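Side-chain contacts in 16S rRNA (adenine(1408)-N(1))-methyltransferase (Catenulispora acidiphila, PDB 4X1O), which probably transfers a methyl group from S-adenosyl-L-methionine to N1 of adenine 1408 in 16S ribosomal RNA, a modification linked to aminoglycoside resistance: residues 26-29 and 30-33; 67-70 and 71-74; 180-183 and 184-187. One frame throughout, in Å; residues are numbered along the deposited sequence.

How the interactions relate
From the N terminus the chain first folds back on itself in interaction 1, where a two-residue turn closes the hairpin 26-33 beside edge strand 103-107. After helix 37-46, strand 49-54 and helix 60-68, interaction 2 closes the tight turn that returns the chain to the seven-stranded sheet as strand 72-78. Interaction 3 comes much later: 180-187 leads from the loop after strand 157-163 into helix 183-188, which rests on helix 191-197 and strands 200-212 and 229-239. The three are strictly in series and neither nest nor cross. Interactions 1 and 2 have their centres about 20 Å apart, whereas interaction 3 lies on the opposite side of the chain's centre.

Interaction 1: residues 26-29 and 30-33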
loop_
_atom_site.group_PDB
_atom_site.type_symbol
_atom_site.label_atom_id
_atom_site.label_comp_id
_atom_site.label_asym_id
_atom_site.label_seq_id
_atom_site.Cartn_x
_atom_site.Cartn_y
_atom_site.Cartn_z
ATOM N N VAL A 26 -15.431 -5.366 -3.927
ATOM C CA VAL A 26 -15.127 -4.109 -3.252
ATOM C C VAL A 26 -16.036 -3.917 -2.052
ATOM O O VAL A 26 -17.147 -4.414 -2.036
ATOM C CB VAL A 26 -15.261 -2.875 -4.187
ATOM C CG1 VAL A 26 -14.243 -2.944 -5.321
ATOM C CG2 VAL A 26 -16.676 -2.755 -4.732
ATOM N N LEU A 27 -15.562 -3.199 -1.044
ATOM C CA LEU A 27 -16.414 -2.914 0.101
ATOM C C LEU A 27 -17.401 -1.806 -0.231
ATOM O O LEU A 27 -17.036 -0.771 -0.799
ATOM C CB LEU A 27 -15.602 -2.520 1.330
ATOM C CG LEU A 27 -14.945 -3.612 2.161
ATOM C CD1 LEU A 27 -13.702 -4.153 1.476
ATOM C CD2 LEU A 27 -14.610 -3.072 3.537
ATOM N N ALA A 28 -18.653 -2.070 0.113
ATOM C CA ALA A 28 -19.698 -1.064 0.174
ATOM C C ALA A 28 -20.275 -1.153 1.577
ATOM O O ALA A 28 -21.081 -2.041 1.866
ATOM C CB ALA A 28 -20.764 -1.308 -0.881
ATOM N N GLY A 29 -19.840 -0.257 2.457
ATOM C CA GLY A 29 -20.190 -0.357 3.860
ATOM C C GLY A 29 -19.646 -1.631 4.483
ATOM O O GLY A 29 -18.465 -1.936 4.365
ATOM N N LYS A 30 -20.515 -2.396 5.134
ATOM C CA LYS A 30 -20.071 -3.589 5.841
ATOM C C LYS A 30 -20.049 -4.829 4.945
ATOM O O LYS A 30 -19.629 -5.904 5.371
ATOM C CB LYS A 30 -20.959 -3.834 7.068
ATOM C CG LYS A 30 -20.573 -2.970 8.263
ATOM C CD LYS A 30 -21.683 -2.857 9.287
ATOM C CE LYS A 30 -22.950 -2.317 8.658
ATOM N NZ LYS A 30 -22.992 -0.829 8.731
ATOM N N LYS A 31 -20.480 -4.670 3.698
ATOM C CA LYS A 31 -20.639 -5.806 2.795
ATOM C C LYS A 31 -19.676 -5.762 1.611
ATOM O O LYS A 31 -19.215 -4.697 1.213
ATOM C CB LYS A 31 -22.081 -5.867 2.272
ATOM C CG LYS A 31 -23.097 -5.141 3.135
ATOM C CD LYS A 31 -24.274 -4.611 2.319
ATOM C CE LYS A 31 -23.865 -3.507 1.343
ATOM N NZ LYS A 31 -23.353 -2.300 2.050
ATOM N N LEU A 32 -19.361 -6.935 1.072
ATOM C CA LEU A 32 -18.619 -7.026 -0.181
ATOM C C LEU A 32 -19.582 -6.982 -1.360
ATOM O O LEU A 32 -20.702 -7.482 -1.271
ATOM C CB LEU A 32 -17.781 -8.306 -0.226
ATOM C CG LEU A 32 -16.425 -8.248 0.479
ATOM C CD1 LEU A 32 -15.662 -9.548 0.278
ATOM C CD2 LEU A 32 -15.612 -7.070 -0.024
ATOM N N THR A 33 -19.157 -6.367 -2.457
ATOM C CA THR A 33 -19.992 -6.281 -3.645
ATOM C C THR A 33 -19.149 -6.332 -4.907
ATOM O O THR A 33 -17.939 -6.080 -4.876
ATOM C CB THR A 33 -20.845 -4.994 -3.658
ATOM O OG1 THR A 33 -21.562 -4.904 -4.897
ATOM C CG2 THR A 33 -19.969 -3.766 -3.510
#
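Leu-27 and Leu-32 meet on one face of a short beta hairpin, with methyl CD1 of Leu-27 lying 3.8 Å from methyl CD2 of Leu-32. Both side chains have CG swung anti to the carbonyl carbon, and the two branches pass each other at a slant. The other face carries Val-26, Ala-28, Lys-31 and Thr-33. Here the methyl of Thr-33 does the touching: CG2 lies 3.7 Å from Val-26 CG2 and equally far from Ala-28 CB, and Thr-33 CG2 also comes to 3.2 Å from Val-26 O. It takes this place because OG1 stands anti to the backbone N (chi1 175°), which leaves the methyl, not the hydroxyl, facing the partner strand.

Behind these side chains is an antiparallel backbone pairing. Val-26 and Thr-33 form a hydrogen-bonded pair: Val-26 N donates to Thr-33 O and Thr-33 N to Val-26 O, both at 2.8 Å, the second less straight. Leu-27 and Leu-32 make the non-hydrogen-bonded pair that follows. Ala-28 N then donates to Lys-31 O over 2.9 Å, nearly straight at 166°. A type II' turn from Ala-28 to Lys-31 reverses the chain, with Gly-29 supplying the positive phi (63°) of its first corner.

Within the fold the hairpin lies against an outermost strand of the main sheet, 103-107: Leu-27 and Leu-105 share a backbone hydrogen bond, and Val-26 packs on Val-104 and Val-106. Leu-27 and Leu-32 both touch Trp-81, and Leu-27 also reaches Ala-88 of helix 85-91, so the leucine face lies beside that helix and the loop preceding it.

Interaction 2: residues 67-70 and 71-74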
loop_
_atom_site.group_PDB
_atom_site.type_symbol
_atom_site.label_atom_id
_atom_site.label_comp_id
_atom_site.label_asym_id
_atom_site.label_seq_id
_atom_site.Cartn_x
_atom_site.Cartn_y
_atom_site.Cartn_z
ATOM N N ILE A 67 -9.571 11.863 1.456
ATOM C CA ILE A 67 -10.199 13.089 1.941
ATOM C C ILE A 67 -9.329 14.292 1.562
ATOM O O ILE A 67 -9.848 15.340 1.138
ATOM C CB ILE A 67 -10.420 13.059 3.476
ATOM C CG1 ILE A 67 -11.406 11.949 3.869
ATOM C CG2 ILE A 67 -10.930 14.415 3.976
ATOM C CD1 ILE A 67 -12.813 12.220 3.377
ATOM N N ALA A 68 -8.016 14.137 1.688
ATOM C CA ALA A 68 -7.090 15.240 1.417
ATOM C C ALA A 68 -7.010 15.543 -0.074
ATOM O O ALA A 68 -6.753 16.677 -0.474
ATOM C CB ALA A 68 -5.704 14.922 1.954
ATOM N N HIS A 69 -7.231 14.525 -0.888
ATOM C CA HIS A 69 -7.063 14.646 -2.333
ATOM C C HIS A 69 -8.267 14.112 -3.084
ATOM O O HIS A 69 -8.219 13.014 -3.629
ATOM C CB HIS A 69 -5.816 13.898 -2.789
ATOM C CG HIS A 69 -4.558 14.367 -2.123
ATOM N ND1 HIS A 69 -3.906 15.520 -2.501
ATOM C CD2 HIS A 69 -3.851 13.859 -1.086
ATOM C CE1 HIS A 69 -2.839 15.692 -1.742
ATOM N NE2 HIS A 69 -2.782 14.696 -0.874
ATOM N N PRO A 70 -9.358 14.894 -3.126
ATOM C CA PRO A 70 -10.573 14.421 -3.792
ATOM C C PRO A 70 -10.409 14.193 -5.291
ATOM O O PRO A 70 -11.226 13.500 -5.913
ATOM C CB PRO A 70 -11.588 15.558 -3.519
ATOM C CG PRO A 70 -10.748 16.745 -3.219
ATOM C CD PRO A 70 -9.553 16.209 -2.495
ATOM N N GLU A 71 -9.345 14.736 -5.868
ATOM C CA GLU A 71 -9.083 14.497 -7.280
ATOM C C GLU A 71 -8.316 13.181 -7.515
ATOM O O GLU A 71 -8.163 12.743 -8.661
ATOM C CB GLU A 71 -8.308 15.679 -7.863
ATOM C CG GLU A 71 -6.844 15.740 -7.447
ATOM C CD GLU A 71 -6.586 16.386 -6.087
ATOM O OE1 GLU A 71 -7.514 16.521 -5.268
ATOM O OE2 GLU A 71 -5.423 16.771 -5.840
ATOM N N TRP A 72 -7.823 12.568 -6.444
ATOM C CA TRP A 72 -7.158 11.261 -6.562
ATOM C C TRP A 72 -8.160 10.132 -6.421
ATOM O O TRP A 72 -9.038 10.187 -5.563
ATOM C CB TRP A 72 -6.079 11.040 -5.496
ATOM C CG TRP A 72 -4.889 11.939 -5.568
ATOM C CD1 TRP A 72 -4.642 12.915 -6.483
ATOM C CD2 TRP A 72 -3.776 11.937 -4.664
ATOM N NE1 TRP A 72 -3.437 13.529 -6.203
ATOM C CE2 TRP A 72 -2.892 12.944 -5.087
ATOM C CE3 TRP A 72 -3.450 11.178 -3.535
ATOM C CZ2 TRP A 72 -1.690 13.211 -4.423
ATOM C CZ3 TRP A 72 -2.256 11.447 -2.870
ATOM C CH2 TRP A 72 -1.398 12.458 -3.319
ATOM N N LEU A 73 -8.009 9.096 -7.238
ATOM C CA LEU A 73 -8.729 7.855 -6.991
ATOM C C LEU A 73 -7.822 7.003 -6.101
ATOM O O LEU A 73 -6.725 6.642 -6.507
ATOM C CB LEU A 73 -9.055 7.148 -8.300
ATOM C CG LEU A 73 -9.941 5.901 -8.184
ATOM C CD1 LEU A 73 -11.309 6.256 -7.614
ATOM C CD2 LEU A 73 -10.090 5.250 -9.555
ATOM N N VAL A 74 -8.259 6.740 -4.874
ATOM C CA VAL A 74 -7.429 6.061 -3.896
ATOM C C VAL A 74 -7.955 4.649 -3.766
ATOM O O VAL A 74 -9.084 4.447 -3.346
ATOM C CB VAL A 74 -7.452 6.776 -2.532
ATOM C CG1 VAL A 74 -6.645 5.981 -1.493
ATOM C CG2 VAL A 74 -6.924 8.201 -2.676
#
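His-69 and Trp-72 stack face to face, the imidazole lying over the six-membered ring of the indole with centroids 3.6 Å apart and planes only 9° from parallel. The overlap is well centred: His-69 CG sits above the middle of the indole, and CD2 of His-69 comes to 3.4 Å from CZ3 of Trp-72. One atom back, the methylene CB of His-69 covers the five-membered ring in a CH-pi contact, 3.6 Å from its centroid. The turn brings the two residues alongside each other, and with CG anti to the carbonyl carbon in both, the side chains point the same way.

Their backbones are joined by a type I turn from His-69 to Trp-72, in which Trp-72 N donates to His-69 O at 2.9 Å. This turn completes the beta-alpha-beta unit of strand 49-54, helix 60-68 and strand 72-78 in the Rossmann-like sheet of a methyltransferase. Trp-72 also touches Arg-49 and Leu-51 of the neighbouring strand, and its O accepts from Asn-102 ND2.

Glu-71, at a corner of the turn, folds back over it through a bend at chi2 (-83°). Its OE1 lies 3.5 Å from Pro-70 CD, while OE2 comes to the imidazole edge, near the ring plane, 3.9 Å from His-69 ND1.

Interaction 3: residues 180-183 and 184-187; sequences ELTP and ETVV
A capping box opens helix 183-188, with Thr-182 at the N-cap and Thr-185 three residues on exchanging bonds between side chain and backbone. In one direction Thr-185 OG1 accepts from Thr-182 N at 2.9 Å, an almost perfectly straight bond (174°). In the other, Thr-182 OG1 accepts from Thr-185 N at 3.2 Å. Both hydroxyls occupy the position between backbone N and carbonyl carbon (chi1 71° in Thr-182, 65° in Thr-185), which turns each towards the other residue's amide. The first regular helical bond is already formed beside the box, Val-186 N donating to Thr-182 O over 2.9 Å.

Thr-185 OG1 has a second polar partner, a water 2.9 Å from Thr-185 OG1; the same water donates to Glu-180 O. The hydroxyl is therefore gripped from two sides and links the incoming loop to the first turn. The carboxylate of Glu-180 itself turns elsewhere, to a salt bridge with Arg-168.

Next to the polar exchange, Leu-181 CD1 lies 3.6 Å from Val-186 CG2, their side chains meeting at an angle. On another side Glu-184, its chain bent at chi2, runs alongside the Pro-183 ring and brings OE2 to 3.4 Å from Pro-183 CD.

Leu-181 and Val-186 both rest on Leu-191 of helix 191-197, while Leu-181 and Pro-183 touch Leu-233 of strand 229-239. The pairing of Leu-181, just before the N-cap, with Val-186, inside the first turn, is the apolar contact known as the hydrophobic staple, a frequent companion of the capping box at helix N termini.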
loop_
_atom_site.group_PDB
_atom_site.type_symbol
_atom_site.label_atom_id
_atom_site.label_comp_id
_atom_site.label_asym_id
_atom_site.label_seq_id
_atom_site.Cartn_x
_atom_site.Cartn_y
_atom_site.Cartn_z
ATOM N N GLU A 180 17.822 -8.212 9.920
ATOM C CA GLU A 180 17.238 -6.897 9.726
ATOM C C GLU A 180 17.647 -6.307 8.389
ATOM O O GLU A 180 18.828 -6.302 8.022
ATOM C CB GLU A 180 17.627 -5.950 10.865
ATOM C CG GLU A 180 17.055 -4.552 10.683
ATOM C CD GLU A 180 17.165 -3.701 11.930
ATOM O OE1 GLU A 180 17.727 -4.195 12.927
ATOM O OE2 GLU A 180 16.704 -2.540 11.904
ATOM N N LEU A 181 16.654 -5.826 7.660
ATOM C CA LEU A 181 16.881 -5.160 6.389
ATOM C C LEU A 181 17.278 -3.705 6.631
ATOM O O LEU A 181 16.566 -2.948 7.290
ATOM C CB LEU A 181 15.627 -5.249 5.511
ATOM C CG LEU A 181 15.726 -4.801 4.052
ATOM C CD1 LEU A 181 16.760 -5.618 3.257
ATOM C CD2 LEU A 181 14.347 -4.874 3.424
ATOM N N THR A 182 18.444 -3.339 6.120
ATOM C CA THR A 182 18.994 -1.997 6.284
ATOM C C THR A 182 19.296 -1.464 4.899
ATOM O O THR A 182 19.278 -2.233 3.935
ATOM C CB THR A 182 20.283 -2.009 7.122
ATOM O OG1 THR A 182 21.321 -2.614 6.348
ATOM C CG2 THR A 182 20.086 -2.787 8.416
ATOM N N PRO A 183 19.575 -0.155 4.773
ATOM C CA PRO A 183 19.900 0.328 3.426
ATOM C C PRO A 183 21.087 -0.402 2.778
ATOM O O PRO A 183 21.069 -0.641 1.571
ATOM C CB PRO A 183 20.225 1.808 3.659
ATOM C CG PRO A 183 19.385 2.178 4.840
ATOM C CD PRO A 183 19.400 0.958 5.730
ATOM N N GLU A 184 22.098 -0.764 3.562
ATOM C CA GLU A 184 23.216 -1.524 3.014
ATOM C C GLU A 184 22.794 -2.937 2.577
ATOM O O GLU A 184 23.252 -3.441 1.549
ATOM C CB GLU A 184 24.363 -1.614 4.022
ATOM C CG GLU A 184 23.985 -1.266 5.450
ATOM C CD GLU A 184 23.785 0.226 5.649
ATOM O OE1 GLU A 184 24.633 1.006 5.164
ATOM O OE2 GLU A 184 22.766 0.610 6.264
ATOM N N THR A 185 21.926 -3.586 3.342
ATOM C CA THR A 185 21.626 -4.969 2.998
ATOM C C THR A 185 20.541 -5.050 1.932
ATOM O O THR A 185 20.329 -6.107 1.342
ATOM C CB THR A 185 21.231 -5.811 4.228
ATOM O OG1 THR A 185 20.005 -5.339 4.791
ATOM C CG2 THR A 185 22.330 -5.768 5.280
ATOM N N VAL A 186 19.853 -3.943 1.665
ATOM C CA VAL A 186 18.952 -3.915 0.512
ATOM C C VAL A 186 19.769 -4.195 -0.750
ATOM O O VAL A 186 19.313 -4.884 -1.663
ATOM C CB VAL A 186 18.205 -2.559 0.399
ATOM C CG1 VAL A 186 17.512 -2.432 -0.951
ATOM C CG2 VAL A 186 17.210 -2.443 1.534
ATOM N N VAL A 187 21.002 -3.697 -0.781
ATOM C CA VAL A 187 21.897 -4.007 -1.885
ATOM C C VAL A 187 22.525 -5.393 -1.729
ATOM O O VAL A 187 22.437 -6.228 -2.629
ATOM C CB VAL A 187 23.018 -2.964 -2.016
ATOM C CG1 VAL A 187 23.937 -3.330 -3.170
ATOM C CG2 VAL A 187 22.420 -1.581 -2.216
HETATM O O HOH W 1 19.290 -8.010 5.697
#